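Local coordinates for protein nonribosomal peptide synthase (Streptomyces sp. MJ635-86F5, PDB 5JJP) that adenylates an aliphatic beta-amino acid, probably at the expense of ATP, as an adenylation enzyme of the nonribosomal peptide synthetase type, at residues A47-E50 and G56-F59; D96-F101 and G236-T241; R261-L266 and A293-L298; D33-A38 and A100-F105; L89-T94 and A153-K158. All coordinates share one frame; numbering follows the deposited sequence.

Contact 1 (A47-E50 and G56-F59); sequences AIVE and GLRF
Strands 46-51 and 57-61 form a beta hairpin, and Glu50 with Arg58 is its antiparallel hydrogen-bonded pair within these segments. Both backbone bonds of that pair are made: Glu50 N reaches Arg58 O at 3.0 Å, and Arg58 N reaches Glu50 O at 2.7 Å. The same two residues meet again through their side chains on one face of the sheet, where Glu50 OE2 and Arg58 NH1 form a salt bridge of 2.8 Å. The arginine nitrogen gives its N-H within the guanidinium plane and meets OE2 from above the carboxylate plane, about 50° out of it; the two flat groups stand 83° apart. Glu50 CG sits between its own backbone N and carbonyl carbon and the chain then runs out straight, while the Arg58 chain bends at chi3 to bring NH1 across to it. The other carboxylate oxygen, OE1, accepts a hydrogen bond from Ala95 N, so the acid ties the hairpin to the start of helix 95-107 as well.

The hairpin is twisted, its short strand axes running at 158°, and a classic beta bulge lies beside this pairing, with Ala47 and Ile48 both opposite Val60. Val49 and Phe59 make the non-hydrogen-bonded pair, their side chains on the face away from the salt bridge. These two lie side by side and point the same way, Val49 CG2 coming 3.6 Å from Phe59 CD2. The other methyl, Val49 CG1, reaches diagonally across to Leu57 CD1 on the partner strand, at 4.1 Å.

Contact 2 (D96-F101 and G236-T241); sequences DAVAAF and GGIALT
Ile238 sends its side chain straight at Val98, and the two meet tip to tip between helices 232-243 and 95-107. The branch methyl Ile238 CG2 lies 4.1 Å from Val98 CG2, and the far end of the longer branch, Ile238 CD1, comes equally close to that same valine methyl. One methyl of Val98 thus rests against both branches of the isoleucine. The fork is set by Ile238 holding CG2 anti to its backbone N while CG1 stands anti to the carbonyl carbon (chi1 -70°).

Phe101, three residues after Val98 on helix 95-107, reaches the same isoleucine. Its CZ is 4.3 Å from Ile238 CG2, which sits near the ring plane, so the methyl meets the rim of the ring and not its face. Back in its own helix, one face of this ring lies over Val98 O, offset toward the rim. The touching area is small, 114 Å² in all; the three side chains are buried, and no hydrogen bond crosses between the two segments.

Around them, Val98 also leans on Leu65 of helix 62-77, Phe101 on Phe229, and Ile238 on Val225 of strand 222-225. Helix 95-107 follows strand 87-90 and helix 232-243 follows strand 222-225, strands of two different sheets; their packing is consistent with the inner helical layer of the five-layered alpha-beta-alpha-beta-alpha sandwich.

Contact 3 (R261-L266 and A293-L298); sequences RFLAFL and AGLDPL
Leu295 pushes both of its methyls against two leucines on one side of helix 259-268. Leu295 CD1 meets Leu263 CD2 at 3.8 Å, the two side chains crossing at about a right angle. Leu295 CD2 lies 3.9 Å from Leu266 CB, and Leu266 CD1 is as close to that methyl, so the second leucine presents both its root and its tip. Leu263 and Leu266 stand three residues apart on the helix, and their side chains form a shallow seat for the forked end of Leu295. That fork is turned to the helix by CG standing anti to the carbonyl carbon of Leu295 (chi1 -64°).

Leu295 is the centre of an inverse gamma turn and also opens a type I beta turn that runs to Leu298, although its closing bond, Leu298 N to Leu295 O, is weak. Arg323 hydrogen-bonds to the carbonyl oxygens of Leu295 (through NH2) and Leu298 (through NE). On the helix side, Leu266 CG lies 4.1 Å above one face of the Phe262 ring, offset toward the rim, and Leu266 also touches Ile271 and Val274. Leu295 and Pro297 touch His267 of the same helix.

The segment joins helix 289-293 to strand 300-304 of the six-stranded sheet, and here it is laid against a helix next to that sheet. Between these segments the contact is apolar, with no directional bond to fix it, so it depends on the fit of the methyls.

Contact 4 (D33-A38 and A100-F105); sequences DYLLAA and AFLACF
Leu36 and Leu102 point their ends at each other, and the two bumps meet methyl to methyl: Leu36 CD1 is 3.9 Å from Leu102 CD1. The second projection from the same helix is Leu35, whose CD1 rests over the shallow groove where Leu102 and Phe105 adjoin, 4.3 Å from Leu102 CD2 and 4.1 Å from Phe105 CE2. The leucine crosses the phenylalanine at about a right angle, approaching the ring obliquely. Leu35 and Leu36 both hold CG anti to the carbonyl carbon (chi1 -62° and -72°), which sends their methyls toward helix 95-107. Leu102 works in two directions, with one methyl for each of these leucines.

The axes of the segments 33-37 and 100-105 make an angle of 130° and approach to 11.1 Å, a wide spacing that the long leucine side chains bridge. This meeting places the early helix over the one that follows strand 87-90 of the five-stranded sheet, deep enough that all four touching side chains are buried. The Phe105 ring has its own helix behind it, Phe101 O standing 3.4 Å above one face, toward the rim.

Neighbouring helices close in on the same group. Leu36 and Leu102 both touch helix 62-77, at Tyr62 and Glu66 for the former and at Ala69 for the latter, whereas Leu35 rests on Ala239 and Ala243 of helix 232-243. Phe105 also packs its ring against Phe111.

Contact 5 (L89-T94 and A153-K158); sequences LESPAT and ARFGPK
Phe155 reaches from strand 151-156 toward the end of strand 87-90, two parallel-running members of one mixed sheet with strand 134-138 between them. From CB, the side chain leaves with CG placed between the backbone N and the carbonyl carbon (chi1 64°), which carries the ring across the middle strand to the residues beyond it. CE1 makes the closest approach to Leu89 CD1, 3.6 Å. Leucine and ring cross at about a right angle, the methyl coming at the ring obliquely. At the tip, CZ meets Ser91 CB at 3.7 Å, with the serine carbon near the ring plane, so it touches the edge. Ser91 OG is 3.8 Å from the same CZ.

On the way, Phe155 passes over Leu136 of the middle strand. Its CE2 lies 3.6 Å from Asp96 C and is equally close to Ala97 N, which puts this ring edge against the start of helix 95-107. Leu89 likewise touches Ala100 and Phe101 of that helix.

At the end of the loop, Thr94 takes the N-cap position of helix 95-107, its OG1 bonded to Ala97 N. Nearer the strand, Ser91 swings its hydroxyl anti to the backbone N (chi1 168°), and Ser91 OG donates to Pro92 O at 2.6 Å.

Contacts 2 and 4 lie closest, their centres 8 Å apart: both use helix 95-107 and share Ala100 and Phe101, and Leu35 CD2 of contact 4 comes 3.6 Å from Ala239 O of contact 2. Contact 5 sits on the sheet side of that helix, with Leu89 CD2 3.6 Å from Phe101 CB, and Ser91 OG 3.5 Å from Ala97 CB. Contact 1 borders the group through Ile48 CD1 against Val98 CG1 at 4.1 Å, and through Glu50 OE1 beside Thr94 CB. Contact 3 stands apart, about 30 Å from contact 4 between centres, but Leu57 CD2 touches Phe265 CE1 at 4.0 Å, linking it to contact 1.

Contact 1 (A47-E50 and G56-F59)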
# COMPACT_ATOMS: atom_id res chain seq x y z
N ALA A 47 -17.58 2.00 2.26
CA ALA A 47 -16.17 2.24 1.95
C ALA A 47 -15.35 1.16 2.57
O ALA A 47 -14.45 0.62 1.94
CB ALA A 47 -15.74 3.59 2.53
N ILE A 48 -15.68 0.86 3.82
CA ILE A 48 -15.08 -0.22 4.59
C ILE A 48 -16.14 -1.12 5.20
O ILE A 48 -17.04 -0.66 5.86
CB ILE A 48 -14.24 0.34 5.74
CG1 ILE A 48 -12.89 0.79 5.19
CG2 ILE A 48 -13.58 -0.72 6.55
CD1 ILE A 48 -12.68 2.17 4.78
N VAL A 49 -15.89 -2.41 5.11
CA VAL A 49 -16.67 -3.41 5.79
C VAL A 49 -15.79 -4.09 6.83
O VAL A 49 -14.64 -4.40 6.56
CB VAL A 49 -17.18 -4.44 4.75
CG1 VAL A 49 -17.89 -5.57 5.44
CG2 VAL A 49 -18.12 -3.76 3.77
N GLU A 50 -16.34 -4.33 8.02
CA GLU A 50 -15.63 -5.08 9.06
C GLU A 50 -16.63 -5.89 9.89
O GLU A 50 -17.81 -5.56 9.93
CB GLU A 50 -14.74 -4.14 9.91
CG GLU A 50 -15.51 -3.06 10.66
CD GLU A 50 -14.64 -1.96 11.26
OE1 GLU A 50 -13.40 -1.97 11.11
OE2 GLU A 50 -15.22 -1.04 11.86
N GLY A 56 -22.67 -9.79 13.06
CA GLY A 56 -22.30 -10.16 11.67
C GLY A 56 -21.31 -9.12 11.08
O GLY A 56 -20.21 -8.93 11.63
N LEU A 57 -21.73 -8.36 10.05
CA LEU A 57 -20.87 -7.33 9.46
C LEU A 57 -21.38 -5.92 9.68
O LEU A 57 -22.59 -5.69 9.78
CB LEU A 57 -20.67 -7.54 7.97
CG LEU A 57 -19.98 -8.85 7.60
CD1 LEU A 57 -19.99 -8.99 6.09
CD2 LEU A 57 -18.56 -8.97 8.14
N ARG A 58 -20.42 -4.98 9.76
CA ARG A 58 -20.67 -3.55 9.93
C ARG A 58 -20.15 -2.88 8.68
O ARG A 58 -19.21 -3.36 8.09
CB ARG A 58 -19.90 -3.01 11.14
CG ARG A 58 -19.96 -1.49 11.36
CD ARG A 58 -18.87 -1.04 12.32
NE ARG A 58 -19.04 -1.65 13.64
CZ ARG A 58 -18.03 -2.01 14.45
NH1 ARG A 58 -16.77 -1.84 14.07
NH2 ARG A 58 -18.30 -2.56 15.63
N PHE A 59 -20.76 -1.77 8.26
CA PHE A 59 -20.33 -1.03 7.05
C PHE A 59 -20.00 0.39 7.50
O PHE A 59 -20.71 0.97 8.31
CB PHE A 59 -21.46 -1.03 5.95
CG PHE A 59 -22.04 -2.43 5.64
CD1 PHE A 59 -23.05 -2.98 6.45
CD2 PHE A 59 -21.58 -3.19 4.56
CE1 PHE A 59 -23.57 -4.25 6.18
CE2 PHE A 59 -22.10 -4.47 4.29
CZ PHE A 59 -23.10 -4.99 5.10

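Contact 2 (D96-F101 and G236-T241)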
# COMPACT_ATOMS: atom_id res chain seq x y z
N ASP A 96 -11.66 2.57 11.58
CA ASP A 96 -11.09 3.66 12.39
C ASP A 96 -9.59 3.90 12.16
O ASP A 96 -9.13 5.07 12.16
CB ASP A 96 -11.36 3.43 13.87
CG ASP A 96 -12.80 3.78 14.27
OD1 ASP A 96 -13.44 4.59 13.54
OD2 ASP A 96 -13.29 3.28 15.33
N ALA A 97 -8.83 2.85 11.88
CA ALA A 97 -7.41 3.02 11.57
C ALA A 97 -7.27 3.73 10.21
O ALA A 97 -6.37 4.54 9.99
CB ALA A 97 -6.71 1.67 11.50
N VAL A 98 -8.23 3.45 9.31
CA VAL A 98 -8.21 4.14 8.01
C VAL A 98 -8.52 5.64 8.21
O VAL A 98 -7.82 6.50 7.68
CB VAL A 98 -9.20 3.49 7.02
CG1 VAL A 98 -9.25 4.28 5.71
CG2 VAL A 98 -8.83 2.03 6.75
N ALA A 99 -9.58 5.94 8.97
CA ALA A 99 -9.87 7.35 9.30
C ALA A 99 -8.61 8.03 9.91
O ALA A 99 -8.27 9.15 9.55
CB ALA A 99 -11.02 7.45 10.26
N ALA A 100 -7.93 7.34 10.81
CA ALA A 100 -6.67 7.88 11.42
C ALA A 100 -5.58 8.20 10.43
O ALA A 100 -4.96 9.31 10.50
CB ALA A 100 -6.12 6.92 12.42
N PHE A 101 -5.37 7.30 9.45
CA PHE A 101 -4.29 7.59 8.49
C PHE A 101 -4.69 8.67 7.52
O PHE A 101 -3.86 9.51 7.17
CB PHE A 101 -3.63 6.33 7.90
CG PHE A 101 -4.38 5.65 6.79
CD1 PHE A 101 -4.66 4.29 6.90
CD2 PHE A 101 -4.62 6.28 5.58
CE1 PHE A 101 -5.31 3.62 5.89
CE2 PHE A 101 -5.21 5.61 4.55
CZ PHE A 101 -5.55 4.28 4.70
N GLY A 236 -1.62 0.18 0.64
CA GLY A 236 -1.78 0.26 -0.81
C GLY A 236 -3.14 -0.28 -1.31
O GLY A 236 -3.76 0.32 -2.19
N GLY A 237 -3.54 -1.44 -0.79
CA GLY A 237 -4.72 -2.14 -1.23
C GLY A 237 -5.93 -1.39 -0.82
O GLY A 237 -6.89 -1.23 -1.60
N ILE A 238 -5.90 -0.86 0.38
CA ILE A 238 -7.02 -0.13 0.89
C ILE A 238 -7.12 1.14 0.13
O ILE A 238 -8.23 1.53 -0.30
CB ILE A 238 -6.89 0.16 2.37
CG1 ILE A 238 -7.04 -1.14 3.18
CG2 ILE A 238 -7.93 1.16 2.84
CD1 ILE A 238 -6.82 -0.93 4.66
N ALA A 239 -5.98 1.79 -0.07
CA ALA A 239 -5.93 3.11 -0.77
C ALA A 239 -6.42 3.02 -2.18
O ALA A 239 -7.19 3.83 -2.63
CB ALA A 239 -4.54 3.71 -0.76
N LEU A 240 -5.97 2.00 -2.88
CA LEU A 240 -6.35 1.87 -4.26
C LEU A 240 -7.85 1.53 -4.36
O LEU A 240 -8.52 1.99 -5.26
CB LEU A 240 -5.51 0.81 -4.94
CG LEU A 240 -5.93 0.48 -6.37
CD1 LEU A 240 -5.77 1.67 -7.30
CD2 LEU A 240 -5.18 -0.73 -6.88
N THR A 241 -8.34 0.70 -3.44
CA THR A 241 -9.71 0.29 -3.42
C THR A 241 -10.61 1.54 -3.24
O THR A 241 -11.58 1.71 -3.96
CB THR A 241 -9.96 -0.71 -2.30
OG1 THR A 241 -9.25 -1.93 -2.55
CG2 THR A 241 -11.50 -1.01 -2.17

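Contact 3 (R261-L266 and A293-L298)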
# COMPACT_ATOMS: atom_id res chain seq x y z
N ARG A 261 -12.66 -20.57 8.27
CA ARG A 261 -13.14 -19.27 8.72
C ARG A 261 -12.85 -18.18 7.70
O ARG A 261 -13.64 -17.25 7.53
CB ARG A 261 -12.49 -18.89 10.05
CG ARG A 261 -13.39 -19.09 11.26
CD ARG A 261 -12.54 -19.47 12.48
NE ARG A 261 -11.86 -18.44 13.27
CZ ARG A 261 -12.22 -18.03 14.49
NH1 ARG A 261 -13.33 -18.45 15.09
NH2 ARG A 261 -11.46 -17.12 15.10
N PHE A 262 -11.73 -18.33 7.00
CA PHE A 262 -11.34 -17.37 5.99
C PHE A 262 -12.29 -17.49 4.80
O PHE A 262 -12.81 -16.48 4.31
CB PHE A 262 -9.89 -17.61 5.53
CG PHE A 262 -9.49 -16.77 4.38
CD1 PHE A 262 -9.56 -15.38 4.46
CD2 PHE A 262 -8.99 -17.35 3.21
CE1 PHE A 262 -9.16 -14.59 3.40
CE2 PHE A 262 -8.61 -16.55 2.14
CZ PHE A 262 -8.70 -15.17 2.25
N LEU A 263 -12.47 -18.71 4.33
CA LEU A 263 -13.36 -18.99 3.19
C LEU A 263 -14.78 -18.59 3.46
O LEU A 263 -15.40 -17.99 2.61
CB LEU A 263 -13.25 -20.45 2.74
CG LEU A 263 -11.85 -20.82 2.22
CD1 LEU A 263 -11.64 -22.31 2.12
CD2 LEU A 263 -11.58 -20.19 0.87
N ALA A 264 -15.27 -18.78 4.68
CA ALA A 264 -16.64 -18.37 5.03
C ALA A 264 -16.75 -16.84 4.99
O ALA A 264 -17.77 -16.29 4.59
CB ALA A 264 -17.02 -18.85 6.41
N PHE A 265 -15.68 -16.17 5.41
CA PHE A 265 -15.65 -14.71 5.41
C PHE A 265 -15.73 -14.18 3.99
O PHE A 265 -16.40 -13.23 3.76
CB PHE A 265 -14.37 -14.21 6.12
CG PHE A 265 -14.33 -12.73 6.30
CD1 PHE A 265 -15.11 -12.12 7.25
CD2 PHE A 265 -13.48 -11.94 5.51
CE1 PHE A 265 -15.07 -10.75 7.41
CE2 PHE A 265 -13.43 -10.56 5.69
CZ PHE A 265 -14.23 -9.97 6.64
N LEU A 266 -15.04 -14.80 3.04
CA LEU A 266 -15.11 -14.35 1.66
C LEU A 266 -16.53 -14.46 1.11
O LEU A 266 -16.93 -13.62 0.32
CB LEU A 266 -14.16 -15.12 0.74
CG LEU A 266 -12.68 -15.11 1.11
CD1 LEU A 266 -11.88 -15.79 -0.00
CD2 LEU A 266 -12.12 -13.72 1.36
N ALA A 293 -13.11 -23.89 -4.62
CA ALA A 293 -13.93 -24.03 -5.82
C ALA A 293 -15.31 -23.46 -5.68
O ALA A 293 -15.91 -23.07 -6.66
CB ALA A 293 -14.04 -25.51 -6.23
N GLY A 294 -15.80 -23.38 -4.46
CA GLY A 294 -17.15 -22.86 -4.20
C GLY A 294 -17.25 -21.37 -3.94
O GLY A 294 -18.35 -20.89 -3.64
N LEU A 295 -16.13 -20.65 -4.05
CA LEU A 295 -16.13 -19.17 -3.89
C LEU A 295 -16.79 -18.45 -5.08
O LEU A 295 -16.12 -17.84 -5.92
CB LEU A 295 -14.71 -18.63 -3.71
CG LEU A 295 -14.00 -19.10 -2.45
CD1 LEU A 295 -12.51 -18.83 -2.60
CD2 LEU A 295 -14.55 -18.40 -1.24
N ASP A 296 -18.12 -18.50 -5.12
CA ASP A 296 -18.86 -17.99 -6.26
C ASP A 296 -18.71 -16.49 -6.49
O ASP A 296 -18.68 -16.05 -7.65
CB ASP A 296 -20.34 -18.40 -6.17
CG ASP A 296 -20.54 -19.90 -6.41
OD1 ASP A 296 -19.77 -20.50 -7.20
OD2 ASP A 296 -21.48 -20.47 -5.83
N PRO A 297 -18.65 -15.69 -5.43
CA PRO A 297 -18.61 -14.24 -5.68
C PRO A 297 -17.28 -13.72 -6.16
O PRO A 297 -17.21 -12.61 -6.73
CB PRO A 297 -18.93 -13.63 -4.30
CG PRO A 297 -19.56 -14.73 -3.55
CD PRO A 297 -18.94 -15.99 -4.03
N LEU A 298 -16.25 -14.52 -5.99
CA LEU A 298 -14.88 -14.12 -6.29
C LEU A 298 -14.65 -14.07 -7.80
O LEU A 298 -14.83 -15.07 -8.47
CB LEU A 298 -13.88 -15.09 -5.66
CG LEU A 298 -12.40 -14.73 -5.75
CD1 LEU A 298 -12.12 -13.47 -4.97
CD2 LEU A 298 -11.49 -15.82 -5.24

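Contact 4 (D33-A38 and A100-F105)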
# COMPACT_ATOMS: atom_id res chain seq x y z
N ASP A 33 -7.37 13.78 -0.26
CA ASP A 33 -8.32 14.22 -1.26
C ASP A 33 -8.42 13.18 -2.35
O ASP A 33 -9.53 12.76 -2.72
CB ASP A 33 -7.94 15.57 -1.85
CG ASP A 33 -7.76 16.65 -0.76
OD1 ASP A 33 -8.50 16.65 0.24
OD2 ASP A 33 -6.87 17.50 -0.92
N TYR A 34 -7.26 12.75 -2.85
CA TYR A 34 -7.26 11.84 -3.99
C TYR A 34 -8.00 10.55 -3.65
O TYR A 34 -8.79 10.07 -4.45
CB TYR A 34 -5.84 11.56 -4.57
CG TYR A 34 -5.94 10.75 -5.83
CD1 TYR A 34 -6.24 11.36 -7.04
CD2 TYR A 34 -5.79 9.36 -5.82
CE1 TYR A 34 -6.36 10.61 -8.20
CE2 TYR A 34 -5.88 8.59 -6.99
CZ TYR A 34 -6.19 9.22 -8.17
OH TYR A 34 -6.30 8.51 -9.34
N LEU A 35 -7.74 9.98 -2.49
CA LEU A 35 -8.30 8.67 -2.19
C LEU A 35 -9.83 8.71 -2.07
O LEU A 35 -10.46 7.70 -2.23
CB LEU A 35 -7.70 8.07 -0.93
CG LEU A 35 -6.18 7.80 -0.96
CD1 LEU A 35 -5.79 6.98 0.26
CD2 LEU A 35 -5.74 7.08 -2.21
N LEU A 36 -10.39 9.89 -1.77
CA LEU A 36 -11.80 10.02 -1.49
C LEU A 36 -12.59 10.70 -2.59
O LEU A 36 -13.78 10.76 -2.49
CB LEU A 36 -12.03 10.78 -0.16
CG LEU A 36 -11.64 9.90 1.01
CD1 LEU A 36 -11.51 10.73 2.22
CD2 LEU A 36 -12.67 8.83 1.26
N ALA A 37 -11.91 11.12 -3.65
CA ALA A 37 -12.59 11.82 -4.71
C ALA A 37 -13.68 11.00 -5.41
O ALA A 37 -14.80 11.43 -5.46
CB ALA A 37 -11.59 12.33 -5.73
N ALA A 38 -13.37 9.79 -5.84
CA ALA A 38 -14.36 8.95 -6.51
C ALA A 38 -15.59 8.69 -5.65
O ALA A 38 -16.71 8.61 -6.16
CB ALA A 38 -13.76 7.62 -6.96
N ALA A 100 -7.93 7.34 10.81
CA ALA A 100 -6.67 7.88 11.42
C ALA A 100 -5.58 8.20 10.43
O ALA A 100 -4.96 9.31 10.50
CB ALA A 100 -6.12 6.92 12.42
N PHE A 101 -5.37 7.30 9.45
CA PHE A 101 -4.29 7.59 8.49
C PHE A 101 -4.69 8.67 7.52
O PHE A 101 -3.86 9.51 7.17
CB PHE A 101 -3.63 6.33 7.90
CG PHE A 101 -4.38 5.65 6.79
CD1 PHE A 101 -4.66 4.29 6.90
CD2 PHE A 101 -4.62 6.28 5.58
CE1 PHE A 101 -5.31 3.62 5.89
CE2 PHE A 101 -5.21 5.61 4.55
CZ PHE A 101 -5.55 4.28 4.70
N LEU A 102 -5.98 8.73 7.18
CA LEU A 102 -6.48 9.83 6.43
C LEU A 102 -6.34 11.17 7.19
O LEU A 102 -6.07 12.23 6.59
CB LEU A 102 -7.95 9.59 6.01
CG LEU A 102 -8.20 8.51 4.99
CD1 LEU A 102 -9.71 8.31 4.77
CD2 LEU A 102 -7.54 8.84 3.67
N ALA A 103 -6.60 11.15 8.49
CA ALA A 103 -6.46 12.36 9.25
C ALA A 103 -4.97 12.80 9.21
O ALA A 103 -4.68 13.95 8.94
CB ALA A 103 -6.91 12.15 10.69
N CYS A 104 -4.05 11.86 9.41
CA CYS A 104 -2.62 12.19 9.33
C CYS A 104 -2.25 12.79 7.96
O CYS A 104 -1.50 13.77 7.92
CB CYS A 104 -1.75 10.97 9.60
SG CYS A 104 -1.86 10.34 11.31
N PHE A 105 -2.73 12.17 6.88
CA PHE A 105 -2.49 12.73 5.55
C PHE A 105 -2.91 14.19 5.48
O PHE A 105 -2.15 15.02 4.93
CB PHE A 105 -3.27 12.03 4.45
CG PHE A 105 -2.80 10.63 4.10
CD1 PHE A 105 -1.47 10.25 4.22
CD2 PHE A 105 -3.71 9.73 3.55
CE1 PHE A 105 -1.06 9.01 3.81
CE2 PHE A 105 -3.30 8.48 3.16
CZ PHE A 105 -1.98 8.11 3.27

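Contact 5 (L89-T94 and A153-K158)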
# COMPACT_ATOMS: atom_id res chain seq x y z
N LEU A 89 1.56 4.92 13.93
CA LEU A 89 0.16 4.56 13.97
C LEU A 89 0.03 3.00 14.10
O LEU A 89 0.33 2.25 13.18
CB LEU A 89 -0.51 5.06 12.70
CG LEU A 89 -1.97 4.82 12.50
CD1 LEU A 89 -2.74 5.40 13.67
CD2 LEU A 89 -2.45 5.43 11.22
N GLU A 90 -0.37 2.56 15.29
CA GLU A 90 -0.38 1.13 15.60
C GLU A 90 -1.79 0.59 15.79
O GLU A 90 -2.48 0.97 16.74
CB GLU A 90 0.43 0.85 16.85
CG GLU A 90 0.49 -0.61 17.26
CD GLU A 90 1.66 -0.87 18.23
OE1 GLU A 90 2.84 -0.70 17.80
OE2 GLU A 90 1.40 -1.26 19.41
N SER A 91 -2.20 -0.27 14.89
CA SER A 91 -3.53 -0.81 14.92
C SER A 91 -3.69 -1.90 13.90
O SER A 91 -3.03 -1.89 12.85
CB SER A 91 -4.57 0.31 14.66
OG SER A 91 -5.88 -0.17 14.41
N PRO A 92 -4.54 -2.90 14.21
CA PRO A 92 -4.94 -3.70 13.08
C PRO A 92 -5.69 -2.82 12.08
O PRO A 92 -6.21 -1.79 12.44
CB PRO A 92 -5.83 -4.79 13.70
CG PRO A 92 -6.34 -4.18 14.95
CD PRO A 92 -5.28 -3.26 15.43
N ALA A 93 -5.71 -3.25 10.82
CA ALA A 93 -6.49 -2.58 9.77
C ALA A 93 -7.99 -2.60 10.07
O ALA A 93 -8.61 -3.63 9.99
CB ALA A 93 -6.22 -3.24 8.43
N THR A 94 -8.56 -1.44 10.36
CA THR A 94 -9.98 -1.28 10.66
C THR A 94 -10.44 0.02 10.08
O THR A 94 -9.62 0.89 9.79
CB THR A 94 -10.21 -1.17 12.19
OG1 THR A 94 -9.52 -0.03 12.70
CG2 THR A 94 -9.72 -2.43 12.89
N ALA A 153 -1.54 8.61 22.37
CA ALA A 153 -2.98 8.86 22.18
C ALA A 153 -3.65 7.64 21.62
O ALA A 153 -2.98 6.77 21.07
CB ALA A 153 -3.19 10.03 21.24
N ARG A 154 -4.95 7.58 21.80
CA ARG A 154 -5.74 6.48 21.30
C ARG A 154 -6.78 7.03 20.43
O ARG A 154 -7.29 8.14 20.68
CB ARG A 154 -6.41 5.72 22.41
CG ARG A 154 -5.46 4.95 23.27
CD ARG A 154 -6.03 4.71 24.66
NE ARG A 154 -4.99 4.10 25.51
CZ ARG A 154 -4.65 2.83 25.41
NH1 ARG A 154 -5.23 2.05 24.50
NH2 ARG A 154 -3.70 2.36 26.18
N PHE A 155 -7.16 6.24 19.42
CA PHE A 155 -8.32 6.61 18.60
C PHE A 155 -9.33 5.49 18.65
O PHE A 155 -8.96 4.32 18.72
CB PHE A 155 -7.89 6.92 17.15
CG PHE A 155 -7.31 5.76 16.44
CD1 PHE A 155 -5.98 5.49 16.50
CD2 PHE A 155 -8.13 4.92 15.71
CE1 PHE A 155 -5.45 4.38 15.87
CE2 PHE A 155 -7.60 3.77 15.11
CZ PHE A 155 -6.26 3.51 15.19
N GLY A 156 -10.60 5.83 18.64
CA GLY A 156 -11.67 4.80 18.61
C GLY A 156 -12.98 5.45 18.20
O GLY A 156 -12.98 6.59 17.69
N PRO A 157 -14.10 4.78 18.46
CA PRO A 157 -15.41 5.26 17.95
C PRO A 157 -15.77 6.67 18.42
O PRO A 157 -16.30 7.46 17.63
CB PRO A 157 -16.43 4.26 18.53
CG PRO A 157 -15.63 3.07 18.98
CD PRO A 157 -14.22 3.54 19.24
N LYS A 158 -15.43 6.99 19.67
CA LYS A 158 -15.73 8.30 20.24
C LYS A 158 -14.78 9.44 19.83
O LYS A 158 -15.15 10.61 19.95
CB LYS A 158 -15.79 8.22 21.76
CG LYS A 158 -14.46 7.91 22.48
CD LYS A 158 -13.37 8.99 22.40
CE LYS A 158 -13.80 10.45 22.58
NZ LYS A 158 -13.83 10.93 23.99